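Local coordinates for dienelactone hydrolase (Anabaena variabilis, PDB 2O2G), which probably acts as a hydrolase of the dienelactone hydrolase family, built on the alpha/beta-hydrolase fold, at residues Q140-R145 with A161-I166; I37-H42 with V116-A121; A131-P136 with P157-P162. One frame throughout, in Å; residues are numbered along the deposited sequence.

Contact 1 (Q140-R145 with A161-I166); sequences QAVVSR and APTLLI. With SO4 (sulfate ion), chain B.
Val142 N donates to Pro162 O (3.0 Å), opening a set of four backbone hydrogen bonds between neighbouring parallel strands whose axes lie only 9° apart. Leu164 N donates to Val142 O, and Ser144 N to Leu164 O. The last bond, Ile166 N to Ser144 O at 2.8 Å, is almost straight. Pro162 has no N-H to offer, so it suits the point where the loop enters the strand, and its carbonyl also accepts a hydrogen bond from Trp217 NE1. Thr163 OG1 turns back to donate to Ala161 O, satisfying a polar group in buried surroundings.

These are two inner strands of the alpha/beta-hydrolase sheet, which is flanked by helices on both sides, so most of its side chains are apolar. On the face shared by Val143, Leu164 and Ile166, the methyl Val143 CG1 meets Ile166 CD1 at 3.6 Å, and helix 206-221 packs over this side through Phe218 and Trp217. On the other face Val142 CG2 lies 4.0 Å from Ala161 CB, and the small Ser144 places its CB against Leu165 CD2.

Arg145 ends its strand, and its side chain reaches beyond it. Its CB rests on Phe119 CZ (3.7 Å), and CG and CD stay close to the same atom. A bend at chi3 (75°) then turns the chain so that CZ sits over Ala121 CB, 3.6 Å away. At the tip NH1 donates to sulfate O3, which lies in the guanidinium plane, and NH2 reaches sulfate O4, each bond being 3.0 Å long. NH2 is also hydrogen-bonded to Ser122 OG, the probable nucleophile; the ion, probably from the crystallisation liquor, may mark an anion-binding spot suited to a planar, multiply donating head.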
loop_
_atom_site.group_PDB
_atom_site.type_symbol
_atom_site.label_atom_id
_atom_site.label_comp_id
_atom_site.label_asym_id
_atom_site.label_seq_id
_atom_site.Cartn_x
_atom_site.Cartn_y
_atom_site.Cartn_z
ATOM N N GLN A 140 -8.414 -6.144 -5.065
ATOM C CA GLN A 140 -8.215 -6.487 -6.480
ATOM C C GLN A 140 -6.816 -6.318 -7.047
ATOM O O GLN A 140 -6.568 -6.709 -8.210
ATOM C CB GLN A 140 -9.191 -5.697 -7.362
ATOM C CG GLN A 140 -10.665 -6.011 -7.083
ATOM C CD GLN A 140 -11.637 -5.629 -8.204
ATOM O OE1 GLN A 140 -12.843 -5.790 -8.032
ATOM N NE2 GLN A 140 -11.125 -5.147 -9.366
ATOM N N ALA A 141 -5.900 -5.766 -6.254
ATOM C CA ALA A 141 -4.516 -5.573 -6.687
ATOM C C ALA A 141 -3.640 -5.123 -5.539
ATOM O O ALA A 141 -4.090 -4.466 -4.603
ATOM C CB ALA A 141 -4.417 -4.547 -7.865
ATOM N N VAL A 142 -2.369 -5.501 -5.607
ATOM C CA VAL A 142 -1.397 -5.101 -4.602
ATOM C C VAL A 142 -0.074 -4.771 -5.298
ATOM O O VAL A 142 0.330 -5.466 -6.207
ATOM C CB VAL A 142 -1.128 -6.213 -3.539
ATOM C CG1 VAL A 142 0.027 -5.803 -2.575
ATOM C CG2 VAL A 142 -2.388 -6.548 -2.753
ATOM N N VAL A 143 0.559 -3.691 -4.866
ATOM C CA VAL A 143 1.896 -3.314 -5.325
ATOM C C VAL A 143 2.724 -3.180 -4.031
ATOM O O VAL A 143 2.300 -2.517 -3.080
ATOM C CB VAL A 143 1.916 -1.992 -6.091
ATOM C CG1 VAL A 143 3.359 -1.576 -6.426
ATOM C CG2 VAL A 143 1.100 -2.080 -7.337
ATOM N N SER A 144 3.883 -3.829 -3.998
ATOM C CA SER A 144 4.783 -3.767 -2.861
ATOM C C SER A 144 6.049 -3.049 -3.305
ATOM O O SER A 144 6.692 -3.499 -4.252
ATOM C CB SER A 144 5.101 -5.159 -2.338
ATOM O OG SER A 144 6.203 -5.048 -1.463
ATOM N N ARG A 145 6.340 -1.896 -2.685
ATOM C CA ARG A 145 7.536 -1.097 -3.034
ATOM C C ARG A 145 8.659 -1.363 -2.049
ATOM O O ARG A 145 8.616 -0.915 -0.894
ATOM C CB ARG A 145 7.216 0.394 -3.063
ATOM C CG ARG A 145 8.365 1.297 -3.547
ATOM C CD ARG A 145 8.337 2.611 -2.823
ATOM N NE ARG A 145 8.834 2.430 -1.448
ATOM C CZ ARG A 145 8.734 3.329 -0.486
ATOM N NH1 ARG A 145 8.053 4.451 -0.666
ATOM N NH2 ARG A 145 9.242 3.056 0.698
ATOM N N ALA A 161 -5.207 -11.349 -4.925
ATOM C CA ALA A 161 -5.061 -10.076 -5.623
ATOM C C ALA A 161 -3.806 -10.067 -6.483
ATOM O O ALA A 161 -2.713 -10.372 -5.973
ATOM C CB ALA A 161 -4.982 -8.948 -4.615
ATOM N N PRO A 162 -3.945 -9.787 -7.806
ATOM C CA PRO A 162 -2.730 -9.666 -8.652
ATOM C C PRO A 162 -1.703 -8.705 -8.025
ATOM O O PRO A 162 -1.991 -7.517 -7.782
ATOM C CB PRO A 162 -3.282 -9.171 -9.990
ATOM C CG PRO A 162 -4.686 -9.795 -10.024
ATOM C CD PRO A 162 -5.183 -9.661 -8.605
ATOM N N THR A 163 -0.493 -9.221 -7.847
ATOM C CA THR A 163 0.570 -8.577 -7.077
ATOM C C THR A 163 1.844 -8.259 -7.881
ATOM O O THR A 163 2.424 -9.110 -8.536
ATOM C CB THR A 163 0.965 -9.523 -5.905
ATOM O OG1 THR A 163 -0.170 -9.715 -5.051
ATOM C CG2 THR A 163 2.142 -9.008 -5.123
ATOM N N LEU A 164 2.273 -7.011 -7.758
ATOM C CA LEU A 164 3.454 -6.510 -8.385
ATOM C C LEU A 164 4.452 -6.145 -7.295
ATOM O O LEU A 164 4.218 -5.243 -6.467
ATOM C CB LEU A 164 3.111 -5.250 -9.186
ATOM C CG LEU A 164 4.262 -4.452 -9.760
ATOM C CD1 LEU A 164 5.116 -5.297 -10.688
ATOM C CD2 LEU A 164 3.668 -3.222 -10.473
ATOM N N LEU A 165 5.568 -6.838 -7.303
ATOM C CA LEU A 165 6.664 -6.573 -6.387
ATOM C C LEU A 165 7.702 -5.664 -7.118
ATOM O O LEU A 165 8.161 -5.970 -8.218
ATOM C CB LEU A 165 7.272 -7.903 -5.950
ATOM C CG LEU A 165 6.364 -8.935 -5.266
ATOM C CD1 LEU A 165 7.147 -10.172 -4.870
ATOM C CD2 LEU A 165 5.697 -8.380 -4.036
ATOM N N ILE A 166 8.023 -4.524 -6.530
ATOM C CA ILE A 166 8.972 -3.613 -7.121
ATOM C C ILE A 166 10.131 -3.488 -6.184
ATOM O O ILE A 166 9.927 -3.180 -4.992
ATOM C CB ILE A 166 8.380 -2.169 -7.335
ATOM C CG1 ILE A 166 7.138 -2.164 -8.233
ATOM C CG2 ILE A 166 9.440 -1.262 -7.996
ATOM C CD1 ILE A 166 6.352 -0.795 -8.243
HETATM S S SO4 B . 7.557 5.388 3.279
HETATM O O1 SO4 B . 6.180 5.061 3.601
HETATM O O2 SO4 B . 7.930 6.450 4.168
HETATM O O3 SO4 B . 7.557 5.935 1.936
HETATM O O4 SO4 B . 8.447 4.236 3.373
#

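Contact 2 (I37-H42 with V116-A121); sequences IVLFAH and VGYFGA
Ile37-Ala41 and Val116-Ala121 run parallel with a 29° twist between their axes, joined by five backbone hydrogen bonds from Gly117 N to Ile37 O (2.8 Å) through to Ala121 N to Ala41 O (2.8 Å).

The main side-chain meeting is between Phe40 and Phe119. Phe40 keeps its ring beside its own backbone N (chi1 -75°), whereas the ring of Phe119 swings anti to its N, and this brings Phe119 CB over one face of Phe40, 4.1 Å from the ring centroid. The two rings are inclined obliquely, with Phe40 CD2 touching Phe119 CD1 at 3.5 Å. Val38 CG1 also touches Phe119 CB, 3.7 Å away. Broad, flat rings suit this face, where Leu60 of helix 51-63 also presses on Phe40.

This pair of strands lies at the centre of the alpha/beta-hydrolase sheet, and Val116-Ala121 probably leads into the nucleophile elbow, with Gly120 as its first glycine and Ser122 just beyond. Having no side chain, Gly120 lets Ala41 CB lie beside its CA at 3.9 Å on the face away from the phenylalanines.

That same face carries Leu39 and Tyr118, which point the same way, side by side, Leu39 CD2 lying 3.9 Å from Tyr118 CE1. The side chain of Leu39 also packs on helix 91-107, while the phenol of Tyr118 can span an apolar layer and still find a polar partner, its OH being hydrogen-bonded to Thr102. At the start of the two strands, Ile37 CG2 meets Val116 CG2 at 3.8 Å, beta-branched residues well suited to an extended backbone.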
loop_
_atom_site.group_PDB
_atom_site.type_symbol
_atom_site.label_atom_id
_atom_site.label_comp_id
_atom_site.label_asym_id
_atom_site.label_seq_id
_atom_site.Cartn_x
_atom_site.Cartn_y
_atom_site.Cartn_z
ATOM N N ILE A 37 -9.674 2.498 -6.108
ATOM C CA ILE A 37 -9.064 3.265 -5.045
ATOM C C ILE A 37 -7.861 2.493 -4.513
ATOM O O ILE A 37 -7.928 1.271 -4.298
ATOM C CB ILE A 37 -10.045 3.626 -3.916
ATOM C CG1 ILE A 37 -9.392 4.659 -2.973
ATOM C CG2 ILE A 37 -10.519 2.394 -3.174
ATOM C CD1 ILE A 37 -10.375 5.363 -2.067
ATOM N N VAL A 38 -6.772 3.229 -4.328
ATOM C CA VAL A 38 -5.542 2.675 -3.802
ATOM C C VAL A 38 -5.328 3.098 -2.342
ATOM O O VAL A 38 -5.157 4.286 -2.028
ATOM C CB VAL A 38 -4.370 3.131 -4.651
ATOM C CG1 VAL A 38 -3.056 2.572 -4.098
ATOM C CG2 VAL A 38 -4.611 2.711 -6.109
ATOM N N LEU A 39 -5.351 2.109 -1.461
ATOM C CA LEU A 39 -5.084 2.317 -0.063
ATOM C C LEU A 39 -3.580 2.114 0.168
ATOM O O LEU A 39 -3.022 1.062 -0.192
ATOM C CB LEU A 39 -5.904 1.358 0.770
ATOM C CG LEU A 39 -5.820 1.435 2.306
ATOM C CD1 LEU A 39 -6.238 2.737 2.946
ATOM C CD2 LEU A 39 -6.698 0.363 2.845
ATOM N N PHE A 40 -2.933 3.121 0.763
ATOM C CA PHE A 40 -1.485 3.096 1.024
ATOM C C PHE A 40 -1.090 2.638 2.423
ATOM O O PHE A 40 -1.611 3.155 3.370
ATOM C CB PHE A 40 -0.896 4.496 0.855
ATOM C CG PHE A 40 -0.750 4.924 -0.539
ATOM C CD1 PHE A 40 -1.858 5.251 -1.290
ATOM C CD2 PHE A 40 0.514 5.064 -1.111
ATOM C CE1 PHE A 40 -1.717 5.670 -2.594
ATOM C CE2 PHE A 40 0.652 5.505 -2.405
ATOM C CZ PHE A 40 -0.459 5.788 -3.153
ATOM N N ALA A 41 -0.215 1.637 2.527
ATOM C CA ALA A 41 0.368 1.176 3.783
ATOM C C ALA A 41 1.747 1.795 3.807
ATOM O O ALA A 41 2.586 1.443 2.988
ATOM C CB ALA A 41 0.486 -0.338 3.801
ATOM N N HIS A 42 1.970 2.734 4.716
ATOM C CA HIS A 42 3.231 3.441 4.818
ATOM C C HIS A 42 4.247 2.548 5.507
ATOM O O HIS A 42 3.891 1.502 6.090
ATOM C CB HIS A 42 3.045 4.797 5.558
ATOM C CG HIS A 42 2.516 4.661 6.968
ATOM N ND1 HIS A 42 3.259 4.122 8.001
ATOM C CD2 HIS A 42 1.314 4.985 7.507
ATOM C CE1 HIS A 42 2.533 4.117 9.110
ATOM N NE2 HIS A 42 1.356 4.653 8.841
ATOM N N VAL A 116 -10.854 -1.720 -4.500
ATOM C CA VAL A 116 -9.719 -1.487 -3.645
ATOM C C VAL A 116 -8.456 -2.189 -4.090
ATOM O O VAL A 116 -8.466 -3.378 -4.400
ATOM C CB VAL A 116 -9.988 -1.849 -2.176
ATOM C CG1 VAL A 116 -8.723 -1.649 -1.330
ATOM C CG2 VAL A 116 -11.136 -0.992 -1.602
ATOM N N GLY A 117 -7.364 -1.421 -4.096
ATOM C CA GLY A 117 -6.021 -1.949 -4.329
ATOM C C GLY A 117 -5.113 -1.453 -3.203
ATOM O O GLY A 117 -5.386 -0.434 -2.580
ATOM N N TYR A 118 -3.996 -2.136 -2.972
ATOM C CA TYR A 118 -3.072 -1.717 -1.928
ATOM C C TYR A 118 -1.708 -1.331 -2.496
ATOM O O TYR A 118 -1.180 -1.989 -3.454
ATOM C CB TYR A 118 -2.815 -2.822 -0.899
ATOM C CG TYR A 118 -3.963 -3.326 -0.033
ATOM C CD1 TYR A 118 -5.056 -2.550 0.292
ATOM C CD2 TYR A 118 -3.861 -4.571 0.556
ATOM C CE1 TYR A 118 -6.054 -3.043 1.119
ATOM C CE2 TYR A 118 -4.830 -5.066 1.401
ATOM C CZ TYR A 118 -5.917 -4.315 1.690
ATOM O OH TYR A 118 -6.853 -4.876 2.527
ATOM N N PHE A 119 -1.161 -0.257 -1.946
ATOM C CA PHE A 119 0.204 0.170 -2.255
ATOM C C PHE A 119 0.921 0.132 -0.941
ATOM O O PHE A 119 0.693 0.995 -0.093
ATOM C CB PHE A 119 0.285 1.546 -2.913
ATOM C CG PHE A 119 1.708 1.950 -3.271
ATOM C CD1 PHE A 119 2.560 2.505 -2.314
ATOM C CD2 PHE A 119 2.203 1.757 -4.547
ATOM C CE1 PHE A 119 3.899 2.864 -2.654
ATOM C CE2 PHE A 119 3.549 2.085 -4.883
ATOM C CZ PHE A 119 4.384 2.628 -3.954
ATOM N N GLY A 120 1.788 -0.870 -0.757
ATOM C CA GLY A 120 2.483 -1.025 0.483
ATOM C C GLY A 120 3.936 -0.642 0.329
ATOM O O GLY A 120 4.598 -1.186 -0.547
ATOM N N ALA A 121 4.424 0.261 1.189
ATOM C CA ALA A 121 5.793 0.771 1.114
ATOM C C ALA A 121 6.684 0.169 2.203
ATOM O O ALA A 121 6.321 0.187 3.402
ATOM C CB ALA A 121 5.791 2.278 1.236
#

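Contact 3 (A131-P136 with P157-P162); sequences AAAERP and PHVKAP
Val159, with chi1 at 170°, sets its two methyls on different alanines of the helix end: CG2, beside its own backbone N, meets Ala133 CB at 4.2 Å, and CG1, anti to that N, comes more loosely to Ala132 CB at 4.4 Å. In Lys160 a chi1 of -61° sets CG beside its own N and against Pro136 CB, 3.9 Å away. Bends at chi2 and chi4 then fold the tail back along its own segment, where NZ makes only a weak bond to His158 O. The aliphatic part of the lysine thus does the touching, while its amino end leads away from the helix.

Alanines suit the helix surface here because a single methyl lets the loop backbone come close: the CA atoms of Ala133 and Val159 are 4.4 Å apart. Ala133 CB also touches His158 CB (4.1 Å), whose imidazole leads away and bonds through ND1 to Ser154 O.

No direct hydrogen bond joins the two segments. A water does so instead, donating to Ala132 O at 2.7 Å and accepting from Lys160 N at 2.9 Å. The carbonyl also takes the N-H of Arg135, so one oxygen near the end of the helix receives both an internal bond and the bridging water. Arg135 itself turns away, forming a salt bridge with Asp103 and giving NH1 to Glu134 O. Pro136, lacking an N-H, comes where the chain has left helical geometry.

Helix 123-134 follows the probable nucleophile elbow and connects strands 115-121 and 139-145 in a beta-alpha-beta crossover, and the loop before strand 163-168 packs on its C-terminal end, as befits the layered alpha/beta-hydrolase fold.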
loop_
_atom_site.group_PDB
_atom_site.type_symbol
_atom_site.label_atom_id
_atom_site.label_comp_id
_atom_site.label_asym_id
_atom_site.label_seq_id
_atom_site.Cartn_x
_atom_site.Cartn_y
_atom_site.Cartn_z
ATOM N N ALA A 131 -2.983 -8.499 4.751
ATOM C CA ALA A 131 -4.341 -7.987 4.684
ATOM C C ALA A 131 -5.123 -8.499 3.445
ATOM O O ALA A 131 -6.297 -8.855 3.549
ATOM C CB ALA A 131 -4.317 -6.447 4.692
ATOM N N ALA A 132 -4.460 -8.528 2.289
ATOM C CA ALA A 132 -5.065 -8.979 1.041
ATOM C C ALA A 132 -5.561 -10.424 1.144
ATOM O O ALA A 132 -6.632 -10.753 0.634
ATOM C CB ALA A 132 -4.061 -8.810 -0.112
ATOM N N ALA A 133 -4.786 -11.270 1.813
ATOM C CA ALA A 133 -5.153 -12.667 2.047
ATOM C C ALA A 133 -6.396 -12.788 2.933
ATOM O O ALA A 133 -7.106 -13.788 2.831
ATOM C CB ALA A 133 -4.022 -13.396 2.649
ATOM N N GLU A 134 -6.638 -11.786 3.792
ATOM C CA GLU A 134 -7.844 -11.696 4.645
ATOM C C GLU A 134 -9.097 -11.125 3.943
ATOM O O GLU A 134 -10.198 -11.263 4.484
ATOM C CB GLU A 134 -7.613 -10.813 5.882
ATOM C CG GLU A 134 -6.531 -11.259 6.794
ATOM C CD GLU A 134 -6.783 -12.615 7.337
ATOM O OE1 GLU A 134 -7.917 -12.849 7.829
ATOM O OE2 GLU A 134 -5.852 -13.446 7.268
ATOM N N ARG A 135 -8.942 -10.467 2.798
ATOM C CA ARG A 135 -10.078 -9.924 2.044
ATOM C C ARG A 135 -9.975 -10.288 0.559
ATOM O O ARG A 135 -9.874 -9.388 -0.313
ATOM C CB ARG A 135 -10.137 -8.390 2.237
ATOM C CG ARG A 135 -10.474 -7.947 3.644
ATOM C CD ARG A 135 -11.951 -8.112 3.926
ATOM N NE ARG A 135 -12.318 -7.692 5.269
ATOM C CZ ARG A 135 -12.278 -8.484 6.329
ATOM N NH1 ARG A 135 -11.785 -9.714 6.242
ATOM N NH2 ARG A 135 -12.604 -8.001 7.506
ATOM N N PRO A 136 -10.033 -11.598 0.237
ATOM C CA PRO A 136 -9.814 -12.045 -1.151
ATOM C C PRO A 136 -10.796 -11.582 -2.216
ATOM O O PRO A 136 -10.422 -11.473 -3.400
ATOM C CB PRO A 136 -9.850 -13.574 -1.027
ATOM C CG PRO A 136 -10.721 -13.814 0.164
ATOM C CD PRO A 136 -10.313 -12.750 1.127
ATOM N N PRO A 157 0.722 -17.634 -0.257
ATOM C CA PRO A 157 -0.072 -18.489 -1.168
ATOM C C PRO A 157 -1.611 -18.299 -1.136
ATOM O O PRO A 157 -2.302 -18.865 -2.002
ATOM C CB PRO A 157 0.312 -19.914 -0.746
ATOM C CG PRO A 157 0.789 -19.794 0.653
ATOM C CD PRO A 157 1.398 -18.429 0.790
ATOM N N HIS A 158 -2.134 -17.510 -0.184
ATOM C CA HIS A 158 -3.557 -17.257 -0.107
ATOM C C HIS A 158 -3.945 -15.960 -0.778
ATOM O O HIS A 158 -5.134 -15.722 -1.003
ATOM C CB HIS A 158 -4.020 -17.272 1.349
ATOM C CG HIS A 158 -3.925 -18.630 1.971
ATOM N ND1 HIS A 158 -2.953 -18.962 2.889
ATOM C CD2 HIS A 158 -4.621 -19.767 1.729
ATOM C CE1 HIS A 158 -3.092 -20.233 3.235
ATOM N NE2 HIS A 158 -4.095 -20.748 2.541
ATOM N N VAL A 159 -2.963 -15.129 -1.086
ATOM C CA VAL A 159 -3.231 -13.846 -1.753
ATOM C C VAL A 159 -3.859 -14.145 -3.115
ATOM O O VAL A 159 -3.325 -14.958 -3.895
ATOM C CB VAL A 159 -1.966 -13.030 -1.888
ATOM C CG1 VAL A 159 -2.181 -11.764 -2.808
ATOM C CG2 VAL A 159 -1.476 -12.611 -0.535
ATOM N N LYS A 160 -5.018 -13.540 -3.354
ATOM C CA LYS A 160 -5.753 -13.700 -4.621
ATOM C C LYS A 160 -5.643 -12.462 -5.506
ATOM O O LYS A 160 -5.962 -12.517 -6.686
ATOM C CB LYS A 160 -7.237 -14.019 -4.343
ATOM C CG LYS A 160 -7.491 -15.326 -3.560
ATOM C CD LYS A 160 -7.180 -16.568 -4.380
ATOM C CE LYS A 160 -7.617 -17.878 -3.697
ATOM N NZ LYS A 160 -6.829 -18.259 -2.489
ATOM N N ALA A 161 -5.207 -11.349 -4.925
ATOM C CA ALA A 161 -5.061 -10.076 -5.623
ATOM C C ALA A 161 -3.806 -10.067 -6.483
ATOM O O ALA A 161 -2.713 -10.372 -5.973
ATOM C CB ALA A 161 -4.982 -8.948 -4.615
ATOM N N PRO A 162 -3.945 -9.787 -7.806
ATOM C CA PRO A 162 -2.730 -9.666 -8.652
ATOM C C PRO A 162 -1.703 -8.705 -8.025
ATOM O O PRO A 162 -1.991 -7.517 -7.782
ATOM C CB PRO A 162 -3.282 -9.171 -9.990
ATOM C CG PRO A 162 -4.686 -9.795 -10.024
ATOM C CD PRO A 162 -5.183 -9.661 -8.605
HETATM O O HOH W 1 -6.109 -11.201 -1.936
#

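In the fold
Contacts 1 and 2 are consecutive parts of one sheet, their centres about 9 Å apart, and strands 115-121 and 139-145 are joined directly: Gln140 N lies 2.8 Å from Val116 O, and Val143 N 2.8 Å from Tyr118 O. Contact 3 sits on the helical layer beside that sheet, its centre about 10 Å from that of contact 1 and 13 Å from that of contact 2. Ala132 CB packs on Val142 CG2 (3.9 Å), and Tyr118 CE2 touches Ala131 CB (3.6 Å). The strands of contacts 1 and 2 end near the presumed Ser122-His199-Asp171 triad, where Gly43, Ser46, Ser50 and Arg52 also bind the sulfate; contact 3 lies at the C-terminal end of helix 123-134.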